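Local atomic coordinates of ferric uptake regulation protein (PDB entry 2XIG), a protein that probably represses iron-regulated genes by binding their operators as a homodimer with ferrous iron as cofactor, and holds zinc at three sites. Residues 15-18 / 19-23; 42-45 / 46-49; 111-114 / 115-118; 140-143 / 144-147. The protein carries 2 engineered substitutions. All coordinates share one frame; numbering follows the deposited sequence.

Contact 1: residues 15-18 / 19-23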
loop_
_atom_site.group_PDB
_atom_site.type_symbol
_atom_site.label_atom_id
_atom_site.label_comp_id
_atom_site.label_asym_id
_atom_site.label_seq_id
_atom_site.Cartn_x
_atom_site.Cartn_y
_atom_site.Cartn_z
ATOM N N ARG C 15 -37.678 -10.512 -9.695
ATOM C CA ARG C 15 -38.317 -11.365 -10.699
ATOM C C ARG C 15 -38.708 -10.553 -11.926
ATOM O O ARG C 15 -38.505 -10.982 -13.060
ATOM C CB ARG C 15 -39.552 -12.057 -10.115
ATOM C CG ARG C 15 -40.130 -13.163 -11.002
ATOM C CD ARG C 15 -41.499 -13.616 -10.512
ATOM N NE ARG C 15 -42.494 -12.557 -10.654
ATOM C CZ ARG C 15 -43.154 -12.309 -11.780
ATOM N NH1 ARG C 15 -42.930 -13.050 -12.860
ATOM N NH2 ARG C 15 -44.035 -11.322 -11.829
ATOM N N MET C 16 -39.263 -9.370 -11.696
ATOM C CA MET C 16 -39.664 -8.515 -12.802
ATOM C C MET C 16 -38.466 -8.026 -13.610
ATOM O O MET C 16 -38.532 -7.925 -14.832
ATOM C CB MET C 16 -40.508 -7.347 -12.296
ATOM C CG MET C 16 -41.873 -7.785 -11.805
ATOM S SD MET C 16 -42.886 -8.467 -13.140
ATOM C CE MET C 16 -43.359 -6.958 -13.984
ATOM N N SER C 17 -37.367 -7.739 -12.919
ATOM C CA SER C 17 -36.152 -7.257 -13.569
ATOM C C SER C 17 -35.472 -8.369 -14.361
ATOM O O SER C 17 -34.875 -8.116 -15.407
ATOM C CB SER C 17 -35.187 -6.679 -12.528
ATOM O OG SER C 17 -33.998 -6.192 -13.126
ATOM N N ILE C 18 -35.569 -9.599 -13.861
ATOM C CA ILE C 18 -34.976 -10.752 -14.534
ATOM C C ILE C 18 -35.680 -11.035 -15.858
ATOM O O ILE C 18 -35.040 -11.245 -16.886
ATOM C CB ILE C 18 -35.037 -12.010 -13.650
ATOM C CG1 ILE C 18 -34.036 -11.896 -12.496
ATOM C CG2 ILE C 18 -34.789 -13.270 -14.475
ATOM C CD1 ILE C 18 -32.607 -11.606 -12.942
ATOM N N LYS C 19 -37.007 -11.041 -15.824
ATOM C CA LYS C 19 -37.786 -11.262 -17.032
ATOM C C LYS C 19 -37.521 -10.157 -18.054
ATOM O O LYS C 19 -37.332 -10.429 -19.241
ATOM C CB LYS C 19 -39.273 -11.350 -16.694
ATOM C CG LYS C 19 -40.171 -11.575 -17.893
ATOM C CD LYS C 19 -41.464 -12.246 -17.470
ATOM C CE LYS C 19 -42.557 -12.031 -18.499
ATOM N NZ LYS C 19 -43.734 -12.893 -18.211
ATOM N N LYS C 20 -37.495 -8.915 -17.583
ATOM C CA LYS C 20 -37.222 -7.767 -18.441
ATOM C C LYS C 20 -35.879 -7.881 -19.163
ATOM O O LYS C 20 -35.768 -7.516 -20.333
ATOM C CB LYS C 20 -37.264 -6.479 -17.620
ATOM C CG LYS C 20 -36.864 -5.227 -18.383
ATOM C CD LYS C 20 -37.067 -3.983 -17.525
ATOM C CE LYS C 20 -36.887 -2.713 -18.341
ATOM N NZ LYS C 20 -37.149 -1.488 -17.534
ATOM N N ASN C 21 -34.865 -8.385 -18.466
ATOM C CA ASN C 21 -33.521 -8.504 -19.032
ATOM C C ASN C 21 -33.277 -9.814 -19.782
ATOM O O ASN C 21 -32.147 -10.112 -20.166
ATOM C CB ASN C 21 -32.454 -8.332 -17.944
ATOM C CG ASN C 21 -32.162 -6.878 -17.632
ATOM O OD1 ASN C 21 -32.847 -6.251 -16.822
ATOM N ND2 ASN C 21 -31.128 -6.337 -18.264
ATOM N N GLY C 22 -34.333 -10.597 -19.971
ATOM C CA GLY C 22 -34.248 -11.828 -20.737
ATOM C C GLY C 22 -33.474 -12.924 -20.029
ATOM O O GLY C 22 -32.977 -13.864 -20.657
ATOM N N LEU C 23 -33.367 -12.802 -18.712
ATOM C CA LEU C 23 -32.622 -13.771 -17.926
ATOM C C LEU C 23 -33.558 -14.807 -17.326
ATOM O O LEU C 23 -34.770 -14.705 -17.457
ATOM C CB LEU C 23 -31.812 -13.073 -16.832
ATOM C CG LEU C 23 -30.687 -12.151 -17.307
ATOM C CD1 LEU C 23 -30.040 -11.454 -16.123
ATOM C CD2 LEU C 23 -29.644 -12.924 -18.105
#
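Ile18 lays its CG2 methyl against CB of Leu23 at 3.8 Å, the two side chains crossing at about a right angle. CD1 of each extends the same apolar patch farther out, at 4.1 Å. The chi1 of Ile18 (-72°) puts CG2 anti to the backbone N and beside the carbonyl carbon, so the methyl faces the point where the chain folds back. Phe70 of helix 61-73 touches both residues and carries the patch into the domain.

Beneath the side chains the helix runs out. Lys19 N still makes a regular bond to Arg15 O and Lys20 N one to Met16 O, each 3.1 Å long. Asn21 N reaches Ser17 O less straight, with 144° at the hydrogen, and has a weak second bond to Ile18 O. That carbonyl's stronger partner is Leu23 N, at 2.9 Å. Gly22, with its positive phi, turns the backbone between them, and Gly22 N bonds to Lys19 O at 3.1 Å. The lysines extend away from the turn, while the guanidinium of Arg15 is held by a salt bridge to Glu12 one turn earlier.

The nested bonds Leu23 N to Ile18 O and, inside it, Gly22 N to Lys19 O, with Gly22 as C-prime and an apolar pair closing over them, make a Schellman motif. It ends helix 7-20.

Contact 2: residues 42-45 / 46-49. With ZN (zinc ion), chain L.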
loop_
_atom_site.group_PDB
_atom_site.type_symbol
_atom_site.label_atom_id
_atom_site.label_comp_id
_atom_site.label_asym_id
_atom_site.label_seq_id
_atom_site.Cartn_x
_atom_site.Cartn_y
_atom_site.Cartn_z
ATOM N N HIS C 42 -21.746 -5.791 6.519
ATOM C CA HIS C 42 -21.445 -5.721 5.090
ATOM C C HIS C 42 -20.633 -6.953 4.735
ATOM O O HIS C 42 -19.648 -7.249 5.391
ATOM C CB HIS C 42 -20.655 -4.464 4.740
ATOM C CG HIS C 42 -21.329 -3.188 5.139
ATOM N ND1 HIS C 42 -21.533 -2.843 6.454
ATOM C CD2 HIS C 42 -21.818 -2.164 4.398
ATOM C CE1 HIS C 42 -22.134 -1.669 6.510
ATOM N NE2 HIS C 42 -22.307 -1.232 5.276
ATOM N N LEU C 43 -21.037 -7.667 3.695
ATOM C CA LEU C 43 -20.468 -8.988 3.432
ATOM C C LEU C 43 -19.566 -9.023 2.204
ATOM O O LEU C 43 -19.849 -8.382 1.200
ATOM C CB LEU C 43 -21.591 -10.016 3.272
ATOM C CG LEU C 43 -22.444 -10.282 4.515
ATOM C CD1 LEU C 43 -23.540 -11.298 4.200
ATOM C CD2 LEU C 43 -21.577 -10.760 5.673
ATOM N N SER C 44 -18.477 -9.785 2.289
ATOM C CA SER C 44 -17.635 -10.022 1.128
ATOM C C SER C 44 -18.246 -11.121 0.270
ATOM O O SER C 44 -19.030 -11.931 0.755
ATOM C CB SER C 44 -16.225 -10.439 1.571
ATOM O OG SER C 44 -16.279 -11.700 2.208
ATOM N N PRO C 45 -17.884 -11.163 -1.018
ATOM C CA PRO C 45 -18.333 -12.268 -1.867
ATOM C C PRO C 45 -17.995 -13.640 -1.271
ATOM O O PRO C 45 -18.809 -14.556 -1.377
ATOM C CB PRO C 45 -17.564 -12.035 -3.167
ATOM C CG PRO C 45 -17.328 -10.562 -3.193
ATOM C CD PRO C 45 -17.069 -10.185 -1.762
ATOM N N GLU C 46 -16.822 -13.778 -0.654
ATOM C CA GLU C 46 -16.450 -15.035 -0.010
ATOM C C GLU C 46 -17.445 -15.428 1.080
ATOM O O GLU C 46 -17.882 -16.570 1.143
ATOM C CB GLU C 46 -15.030 -14.948 0.574
ATOM C CG GLU C 46 -13.925 -14.900 -0.477
ATOM C CD GLU C 46 -12.577 -14.444 0.083
ATOM O OE1 GLU C 46 -12.441 -13.247 0.412
ATOM O OE2 GLU C 46 -11.647 -15.276 0.179
ATOM N N GLU C 47 -17.802 -14.480 1.940
ATOM C CA GLU C 47 -18.735 -14.763 3.029
ATOM C C GLU C 47 -20.125 -15.117 2.515
ATOM O O GLU C 47 -20.803 -15.993 3.051
ATOM C CB GLU C 47 -18.850 -13.555 3.951
ATOM C CG GLU C 47 -17.584 -13.191 4.669
ATOM C CD GLU C 47 -17.794 -12.004 5.576
ATOM O OE1 GLU C 47 -18.077 -10.898 5.061
ATOM O OE2 GLU C 47 -17.674 -12.183 6.805
ATOM N N ILE C 48 -20.563 -14.409 1.482
ATOM C CA ILE C 48 -21.842 -14.713 0.862
ATOM C C ILE C 48 -21.828 -16.130 0.298
ATOM O O ILE C 48 -22.807 -16.870 0.416
ATOM C CB ILE C 48 -22.184 -13.678 -0.235
ATOM C CG1 ILE C 48 -22.435 -12.311 0.402
ATOM C CG2 ILE C 48 -23.391 -14.117 -1.053
ATOM C CD1 ILE C 48 -22.322 -11.141 -0.576
ATOM N N THR C 49 -20.700 -16.514 -0.296
ATOM C CA THR C 49 -20.562 -17.847 -0.868
ATOM C C THR C 49 -20.630 -18.888 0.244
ATOM O O THR C 49 -21.316 -19.901 0.105
ATOM C CB THR C 49 -19.241 -17.987 -1.654
ATOM O OG1 THR C 49 -19.207 -17.007 -2.699
ATOM C CG2 THR C 49 -19.099 -19.384 -2.265
HETATM ZN ZN ZN L . -23.323 0.493 4.402
#
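The Glu47 carboxylate has methyl CD2 of Leu43 over one face, 3.6 Å from OE1, and meets Ser44 N at OE1 through the anti lone pair. That bond is 3.0 Å long and nearly straight (169°); the side chains of Leu43 and Glu47 cross at about a right angle. A long, weak ion pair links OE1 to Arg88 as well. The other flat group, the His42 imidazole, takes no part in the cap: its NE2 binds zinc at 2.2 Å, and the ring of His99 meets it at a steep angle. Glu90, His97 and His99 share this zinc with His42.

Ser44 returns the grip of Glu47. Its OG stands between the backbone N and the carbonyl carbon (chi1 66°), a crowded position, but one from which it accepts Glu47 N at 3.2 Å. Ser44 O takes Ile48 N, nearly along the C=O axis. Above this, CB of Leu43 packs on CG1 of Ile48 at 3.8 Å, and Leu36 of helix 27-38 touches both.

Pro45 O is gripped twice by Thr49, by its N at 2.9 Å and by its hydroxyl OG1 at 2.8 Å, from opposite faces of the carbonyl plane. Ile61 and Val64 of helix 61-73 pack on Thr49.

Reciprocal bonds between N-cap Ser44 and Glu47 form a capping box. It starts helix 45-52 of the DNA-binding, winged-helix part of Fur, with the zinc ligand His42 two residues before the N-cap.

Contact 3: residues 111-114 / 115-118. With ZN (zinc ion), chain N.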
loop_
_atom_site.group_PDB
_atom_site.type_symbol
_atom_site.label_atom_id
_atom_site.label_comp_id
_atom_site.label_asym_id
_atom_site.label_seq_id
_atom_site.Cartn_x
_atom_site.Cartn_y
_atom_site.Cartn_z
ATOM N N PHE C 111 -22.930 5.418 9.642
ATOM C CA PHE C 111 -23.384 6.627 10.318
ATOM C C PHE C 111 -24.166 7.522 9.383
ATOM O O PHE C 111 -23.940 7.530 8.179
ATOM C CB PHE C 111 -22.217 7.402 10.961
ATOM C CG PHE C 111 -21.318 8.108 9.974
ATOM C CD1 PHE C 111 -20.213 7.462 9.440
ATOM C CD2 PHE C 111 -21.573 9.416 9.590
ATOM C CE1 PHE C 111 -19.380 8.100 8.540
ATOM C CE2 PHE C 111 -20.745 10.065 8.693
ATOM C CZ PHE C 111 -19.640 9.401 8.165
ATOM N N ALA C 112 -25.089 8.279 9.960
ATOM C CA ALA C 112 -25.843 9.274 9.222
ATOM C C ALA C 112 -25.890 10.495 10.112
ATOM O O ALA C 112 -26.552 10.484 11.144
ATOM C CB ALA C 112 -27.251 8.775 8.929
ATOM N N ASP C 113 -25.164 11.534 9.728
ATOM C CA ASP C 113 -25.062 12.721 10.555
ATOM C C ASP C 113 -25.724 13.900 9.846
ATOM O O ASP C 113 -25.141 14.493 8.937
ATOM C CB ASP C 113 -23.597 13.035 10.868
ATOM C CG ASP C 113 -23.455 14.140 11.886
ATOM O OD1 ASP C 113 -23.762 13.890 13.069
ATOM O OD2 ASP C 113 -23.053 15.258 11.508
ATOM N N PRO C 114 -26.952 14.242 10.260
ATOM C CA PRO C 114 -27.667 15.358 9.636
ATOM C C PRO C 114 -26.809 16.615 9.493
ATOM O O PRO C 114 -26.830 17.232 8.428
ATOM C CB PRO C 114 -28.823 15.617 10.608
ATOM C CG PRO C 114 -29.085 14.285 11.233
ATOM C CD PRO C 114 -27.726 13.621 11.348
ATOM N N GLU C 115 -26.078 16.996 10.537
ATOM C CA GLU C 115 -25.294 18.231 10.485
ATOM C C GLU C 115 -24.170 18.190 9.441
ATOM O O GLU C 115 -23.894 19.183 8.766
ATOM C CB GLU C 115 -24.774 18.608 11.883
ATOM C CG GLU C 115 -25.908 18.938 12.864
ATOM C CD GLU C 115 -25.428 19.453 14.221
ATOM O OE1 GLU C 115 -24.253 19.222 14.590
ATOM O OE2 GLU C 115 -26.240 20.087 14.924
ATOM N N ILE C 116 -23.524 17.039 9.297
ATOM C CA ILE C 116 -22.529 16.887 8.244
ATOM C C ILE C 116 -23.216 16.956 6.887
ATOM O O ILE C 116 -22.739 17.620 5.964
ATOM C CB ILE C 116 -21.781 15.547 8.351
ATOM C CG1 ILE C 116 -20.702 15.637 9.423
ATOM C CG2 ILE C 116 -21.177 15.172 7.008
ATOM C CD1 ILE C 116 -19.825 14.407 9.518
ATOM N N GLU C 117 -24.345 16.265 6.769
ATOM C CA GLU C 117 -25.095 16.288 5.519
ATOM C C GLU C 117 -25.476 17.719 5.157
ATOM O O GLU C 117 -25.338 18.127 4.002
ATOM C CB GLU C 117 -26.339 15.401 5.603
ATOM C CG GLU C 117 -26.050 13.929 5.874
ATOM C CD GLU C 117 -25.399 13.206 4.697
ATOM O OE1 GLU C 117 -25.580 13.614 3.528
ATOM O OE2 GLU C 117 -24.703 12.215 4.938
ATOM N N ASN C 118 -25.954 18.484 6.137
ATOM C CA ASN C 118 -26.294 19.880 5.875
ATOM C C ASN C 118 -25.066 20.714 5.509
ATOM O O ASN C 118 -25.131 21.571 4.624
ATOM C CB ASN C 118 -27.014 20.509 7.068
ATOM C CG ASN C 118 -27.497 21.918 6.776
ATOM O OD1 ASN C 118 -28.230 22.153 5.812
ATOM N ND2 ASN C 118 -27.094 22.866 7.615
HETATM ZN ZN ZN N . -23.872 10.969 3.576
HETATM O O HOH W 1 -23.518 11.488 7.433
HETATM O O HOH W 2 -25.856 15.688 13.402
#
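Asp113 starts across from Ile116, its CB 4.0 Å from CB of that residue. With chi1 at -172°, CG swings beside the carbonyl carbon and the carboxylate is carried back over the start of the helix. OD2 then accepts Ile116 N at 2.9 Å; the donor comes to its anti side, tilted 28° out of the carboxylate plane, and the bond is bent. The same oxygen lies 3.2 Å from CG1 of Ile116, whose side chain crosses the aspartate at about a right angle. OD1 takes a weak bond from a water that also accepts from Glu115 N, so the carboxylate serves two amides of the first turn, one directly and one through water.

The backbone follows regularly: Glu117 N bonds to Asp113 O and Asn118 N to Pro114 O. Asp113 N is served by another water, which accepts it at 2.8 Å and donates to Glu117 OE2 at 2.9 Å. This oxygen also binds zinc at 2.0 Å, whereas OE1 of Glu117 stays 3.1 Å from the metal. The bend in the Glu117 chain at chi2 (-70°) turns its carboxylate to the site, and the water ties that ligand to the N-cap residue as a second shell.

Val123 of the third subunit packs on Asp113 and Ile116, and Arg119 of that subunit forms a salt bridge with Glu115. Here an aspartate N-cap opens helix 114-126 of the probable dimerization region beside a zinc site completed by His96, Asp98 and His134, residues that probably bind iron in the regulator.

Contact 4: residues 140-143 / 144-147. With ZN (zinc ion), chain M.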
loop_
_atom_site.group_PDB
_atom_site.type_symbol
_atom_site.label_atom_id
_atom_site.label_comp_id
_atom_site.label_asym_id
_atom_site.label_seq_id
_atom_site.Cartn_x
_atom_site.Cartn_y
_atom_site.Cartn_z
ATOM N N VAL C 140 -10.261 4.601 10.480
ATOM C CA VAL C 140 -9.997 4.804 11.893
ATOM C C VAL C 140 -9.260 3.616 12.497
ATOM O O VAL C 140 -9.088 2.594 11.850
ATOM C CB VAL C 140 -11.325 4.951 12.668
ATOM C CG1 VAL C 140 -12.142 6.116 12.114
ATOM C CG2 VAL C 140 -12.125 3.657 12.583
ATOM N N TRP C 141 -8.829 3.781 13.743
ATOM C CA TRP C 141 -8.604 2.654 14.642
ATOM C C TRP C 141 -9.809 2.612 15.566
ATOM O O TRP C 141 -10.071 3.576 16.294
ATOM C CB TRP C 141 -7.338 2.843 15.481
ATOM C CG TRP C 141 -6.106 3.104 14.698
ATOM C CD1 TRP C 141 -5.908 2.845 13.374
ATOM C CD2 TRP C 141 -4.880 3.663 15.189
ATOM N NE1 TRP C 141 -4.635 3.217 13.007
ATOM C CE2 TRP C 141 -3.982 3.721 14.103
ATOM C CE3 TRP C 141 -4.451 4.122 16.443
ATOM C CZ2 TRP C 141 -2.679 4.217 14.227
ATOM C CZ3 TRP C 141 -3.156 4.622 16.566
ATOM C CH2 TRP C 141 -2.285 4.662 15.462
ATOM N N CYS C 142 -10.551 1.513 15.533
ATOM C CA CYS C 142 -11.811 1.452 16.254
ATOM C C CYS C 142 -11.552 1.281 17.746
ATOM O O CYS C 142 -10.422 1.020 18.171
ATOM C CB CYS C 142 -12.691 0.319 15.717
ATOM S SG CYS C 142 -12.265 -1.334 16.338
ATOM N N LYS C 143 -12.607 1.444 18.529
ATOM C CA LYS C 143 -12.530 1.297 19.976
ATOM C C LYS C 143 -11.910 -0.042 20.370
ATOM O O LYS C 143 -11.035 -0.093 21.229
ATOM C CB LYS C 143 -13.929 1.415 20.581
ATOM C CG LYS C 143 -13.958 1.345 22.091
ATOM C CD LYS C 143 -15.382 1.461 22.608
ATOM C CE LYS C 143 -15.422 1.447 24.129
ATOM N NZ LYS C 143 -14.860 0.186 24.691
ATOM N N GLU C 144 -12.367 -1.121 19.742
ATOM C CA GLU C 144 -11.952 -2.463 20.156
ATOM C C GLU C 144 -10.465 -2.733 19.892
ATOM O O GLU C 144 -9.797 -3.376 20.699
ATOM C CB GLU C 144 -12.822 -3.534 19.488
ATOM C CG GLU C 144 -14.240 -3.660 20.082
ATOM C CD GLU C 144 -15.113 -2.441 19.816
ATOM O OE1 GLU C 144 -15.007 -1.848 18.719
ATOM O OE2 GLU C 144 -15.915 -2.075 20.701
ATOM N N CYS C 145 -9.952 -2.231 18.770
ATOM C CA CYS C 145 -8.535 -2.407 18.433
ATOM C C CYS C 145 -7.606 -1.528 19.266
ATOM O O CYS C 145 -6.437 -1.867 19.467
ATOM C CB CYS C 145 -8.290 -2.161 16.938
ATOM S SG CYS C 145 -8.980 -3.431 15.888
ATOM N N GLN C 146 -8.120 -0.399 19.747
ATOM C CA GLN C 146 -7.321 0.489 20.587
ATOM C C GLN C 146 -7.164 -0.082 21.995
ATOM O O GLN C 146 -6.290 0.340 22.744
ATOM C CB GLN C 146 -7.940 1.889 20.670
ATOM C CG GLN C 146 -7.684 2.776 19.447
ATOM C CD GLN C 146 -8.283 4.160 19.610
ATOM O OE1 GLN C 146 -9.423 4.408 19.211
ATOM N NE2 GLN C 146 -7.527 5.065 20.212
ATOM N N GLU C 147 -8.016 -1.031 22.361
ATOM C CA GLU C 147 -7.944 -1.598 23.708
ATOM C C GLU C 147 -6.561 -2.190 23.966
ATOM O O GLU C 147 -6.018 -2.916 23.132
ATOM C CB GLU C 147 -9.034 -2.655 23.924
ATOM C CG GLU C 147 -10.421 -2.076 24.156
ATOM C CD GLU C 147 -10.499 -1.232 25.417
ATOM O OE1 GLU C 147 -9.910 -1.636 26.444
ATOM O OE2 GLU C 147 -11.153 -0.166 25.383
HETATM ZN ZN ZN M . -10.775 -2.392 14.712
HETATM O O HOH W 3 -10.870 1.784 23.393
HETATM O O HOH W 4 -15.610 -2.281 23.597
#
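Two first torsions bring the sulfurs of Cys142 and Cys145 to one zinc: SG of Cys142 sits between its backbone N and carbonyl carbon (chi1 80°), while SG of Cys145 is anti to its carbonyl carbon (chi1 -70°). The sulfurs end 3.9 Å apart, and Cys145 SG is 2.4 Å from the metal. Cys102 and Cys105 supply the other two ligands.

Cys142 is also the N-cap of the short, weakly bonded helix: its SG accepts Cys145 N at 3.5 Å along a fairly straight line, and its carbonyl O takes Gln146 N at 3.1 Å. Farther along, Lys143 and Glu147 lie side by side, their NZ and OE2 forming only a long salt bridge of 3.8 Å. One water donates to both Lys143 O and Glu147 OE2; another links Lys143 NZ to Glu144 OE2. The charge of Glu144 is met chiefly by Lys107.

Trp141, whose CB touches CG of Gln146, stacks its ring on Trp141 of the fourth subunit. One sulfur thus binds metal and caps a helix at once. The N-H bond to it would probably help stabilise a thiolate, and a zinc held by four cysteines is probably structural rather than readily exchanged.

How the contacts relate
From the N terminus the four contacts come strictly in series, none nesting in or crossing another; each is a local turn at a helix end. Contact 1 ends helix 7-20, and contact 2 starts helix 45-52 after the loop from helix 27-38; their centres lie 24 Å apart in the DNA-binding half. Contact 3 leads from strand 108-111 into helix 114-126, and contact 4 leaves strand 130-141 for the last short helix, both in the probable dimerization region and both touching the third subunit. Contacts 2 and 3 each hold one ligand of a zinc and contact 4 two, three different zincs in all. The zinc of contact 2 joins the halves, since its ligands come from both.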